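Local coordinates for protein geranyltranstransferase (Methylococcus capsulatus, PDB 3TS7) that probably makes farnesyl diphosphate for isoprenoid biosynthesis, as a magnesium-dependent member of the FPP/GGPP synthase family, at residues P178-E181 and N182-R186. Numbering follows the deposited sequence.
Sequences PGLE and NMHIR
Leu180 and His184, one turn apart near the start of helix 177-201, lie side by side and point the same way, with Leu180 CD1 3.8 Å from His184 NE2. This is ordinary i to i+4 packing in an alpha-helix of the all-helical prenyl synthase fold. With CG of Leu180 anti to the backbone N (chi1 176°) and chi2 near 64°, CD1 is the methyl that reaches forward to the imidazole. On one face of the His184 ring, Met183 CE sits 3.9 Å above the plane, offset toward the rim. Were His184 an alanine, Leu180 CD1 and Met183 CE would probably lose the ring they both touch, leaving a gap on the side of Gln226 of helix 208-237. Leu180, suitably apolar, also meets Tyr256 and Leu259 of helix 256-260.

In the backbone, the bond from Ile185 N to Glu181 O is short at 2.8 Å, while that from Met183 N to Gly179 O is weak. Gly179 O also accepts a hydrogen bond from a water that in turn accepts one from Asn182 ND2. The amide of Asn182 suits this place because its other end is an acceptor: Arg186 NE donates to Asn182 OD1 over 2.9 Å; the oxygen lies at the edge of the guanidinium, in its plane, whereas the donor is tilted 25° from the carbonyl plane of Asn182.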
ATOM      1  N   PRO B 178       2.982 -16.782 -24.301  1.00 45.96           N
ATOM      2  CA  PRO B 178       1.920 -16.155 -23.514  1.00 46.06           C
ATOM      3  C   PRO B 178       2.254 -16.097 -22.020  1.00 51.07           C
ATOM      4  O   PRO B 178       1.870 -15.134 -21.351  1.00 51.19           O
ATOM      5  CB  PRO B 178       0.712 -17.080 -23.733  1.00 45.49           C
ATOM      6  CG  PRO B 178       0.994 -17.783 -25.013  1.00 49.87           C
ATOM      7  CD  PRO B 178       2.472 -17.963 -25.038  1.00 48.96           C
ATOM      8  N   GLY B 179       2.970 -17.111 -21.526  1.00 42.52           N
ATOM      9  CA  GLY B 179       3.370 -17.201 -20.127  1.00 39.44           C
ATOM     10  C   GLY B 179       4.376 -16.146 -19.697  1.00 44.18           C
ATOM     11  O   GLY B 179       4.262 -15.572 -18.602  1.00 37.65           O
ATOM     12  N   LEU B 180       5.371 -15.896 -20.545  1.00 39.97           N
ATOM     13  CA  LEU B 180       6.360 -14.867 -20.271  1.00 41.68           C
ATOM     14  C   LEU B 180       5.742 -13.471 -20.408  1.00 42.31           C
ATOM     15  O   LEU B 180       6.054 -12.574 -19.621  1.00 40.32           O
ATOM     16  CB  LEU B 180       7.575 -15.027 -21.177  1.00 38.35           C
ATOM     17  CG  LEU B 180       8.698 -13.995 -21.125  1.00 40.89           C
ATOM     18  CD1 LEU B 180       9.361 -13.995 -19.752  1.00 40.47           C
ATOM     19  CD2 LEU B 180       9.725 -14.247 -22.240  1.00 42.22           C
ATOM     20  N   GLU B 181       4.860 -13.302 -21.392  1.00 42.91           N
ATOM     21  CA  GLU B 181       4.152 -12.045 -21.573  1.00 35.95           C
ATOM     22  C   GLU B 181       3.278 -11.724 -20.341  1.00 43.10           C
ATOM     23  O   GLU B 181       3.372 -10.622 -19.805  1.00 34.63           O
ATOM     24  CB  GLU B 181       3.362 -12.026 -22.897  1.00 36.90           C
ATOM     25  CG  GLU B 181       4.294 -11.869 -24.136  1.00 43.19           C
ATOM     26  CD  GLU B 181       3.573 -11.702 -25.481  1.00 49.51           C
ATOM     27  OE1 GLU B 181       2.355 -11.476 -25.512  1.00 54.43           O
ATOM     28  OE2 GLU B 181       4.243 -11.786 -26.529  1.00 60.87           O
ATOM     29  N   ASN B 182       2.511 -12.708 -19.865  1.00 40.31           N
ATOM     30  CA  ASN B 182       1.591 -12.539 -18.725  1.00 45.97           C
ATOM     31  C   ASN B 182       2.263 -12.048 -17.445  1.00 45.70           C
ATOM     32  O   ASN B 182       1.728 -11.202 -16.717  1.00 44.98           O
ATOM     33  CB  ASN B 182       0.835 -13.841 -18.429  1.00 46.80           C
ATOM     34  CG  ASN B 182       0.082 -13.792 -17.093  1.00 42.99           C
ATOM     35  OD1 ASN B 182      -0.989 -13.203 -17.003  1.00 42.84           O
ATOM     36  ND2 ASN B 182       0.642 -14.417 -16.065  1.00 44.36           N
ATOM     37  N   MET B 183       3.425 -12.619 -17.178  1.00 43.08           N
ATOM     38  CA  MET B 183       4.262 -12.228 -16.087  1.00 43.08           C
ATOM     39  C   MET B 183       4.690 -10.763 -16.200  1.00 44.81           C
ATOM     40  O   MET B 183       4.598 -10.006 -15.223  1.00 38.56           O
ATOM     41  CB  MET B 183       5.497 -13.105 -16.118  1.00 40.84           C
ATOM     42  CG  MET B 183       6.277 -13.098 -14.871  1.00 41.65           C
ATOM     43  SD  MET B 183       7.958 -12.768 -15.285  1.00 75.34           S
ATOM     44  CE  MET B 183       7.945 -11.073 -14.849  1.00 33.61           C
ATOM     45  N   HIS B 184       5.165 -10.369 -17.380  1.00 38.70           N
ATOM     46  CA  HIS B 184       5.602  -8.989 -17.601  1.00 35.87           C
ATOM     47  C   HIS B 184       4.464  -7.965 -17.562  1.00 35.00           C
ATOM     48  O   HIS B 184       4.652  -6.854 -17.052  1.00 34.93           O
ATOM     49  CB  HIS B 184       6.383  -8.855 -18.911  1.00 35.69           C
ATOM     50  CG  HIS B 184       7.802  -9.310 -18.822  1.00 38.94           C
ATOM     51  ND1 HIS B 184       8.703  -8.773 -17.924  1.00 39.51           N
ATOM     52  CD2 HIS B 184       8.490 -10.236 -19.536  1.00 34.31           C
ATOM     53  CE1 HIS B 184       9.880  -9.352 -18.078  1.00 37.09           C
ATOM     54  NE2 HIS B 184       9.779 -10.241 -19.052  1.00 40.14           N
ATOM     55  N   ILE B 185       3.305  -8.364 -18.089  1.00 33.39           N
ATOM     56  CA  ILE B 185       2.058  -7.580 -18.080  1.00 37.63           C
ATOM     57  C   ILE B 185       1.630  -7.288 -16.635  1.00 39.22           C
ATOM     58  O   ILE B 185       1.250  -6.157 -16.305  1.00 35.06           O
ATOM     59  CB  ILE B 185       0.944  -8.305 -18.878  1.00 32.39           C
ATOM     60  CG1 ILE B 185       1.186  -8.163 -20.387  1.00 47.61           C
ATOM     61  CG2 ILE B 185      -0.465  -7.749 -18.598  1.00 39.87           C
ATOM     62  CD1 ILE B 185       0.466  -9.235 -21.252  1.00 44.84           C
ATOM     63  N   ARG B 186       1.751  -8.290 -15.766  1.00 35.59           N
ATOM     64  CA  ARG B 186       1.393  -8.102 -14.368  1.00 37.24           C
ATOM     65  C   ARG B 186       2.454  -7.320 -13.593  1.00 37.47           C
ATOM     66  O   ARG B 186       2.120  -6.300 -12.950  1.00 36.48           O
ATOM     67  CB  ARG B 186       1.067  -9.442 -13.694  1.00 31.99           C
ATOM     68  CG  ARG B 186      -0.204 -10.111 -14.178  1.00 33.19           C
ATOM     69  CD  ARG B 186      -0.086 -11.616 -13.900  1.00 45.07           C
ATOM     70  NE  ARG B 186      -1.296 -12.366 -14.216  1.00 47.00           N
ATOM     71  CZ  ARG B 186      -2.252 -12.662 -13.338  1.00 68.07           C
ATOM     72  NH1 ARG B 186      -2.156 -12.264 -12.062  1.00 48.78           N
ATOM     73  NH2 ARG B 186      -3.310 -13.357 -13.739  1.00 57.18           N
TER
HETATM   74  O   HOH W   1       2.721 -16.448 -16.249  1.00 44.49           O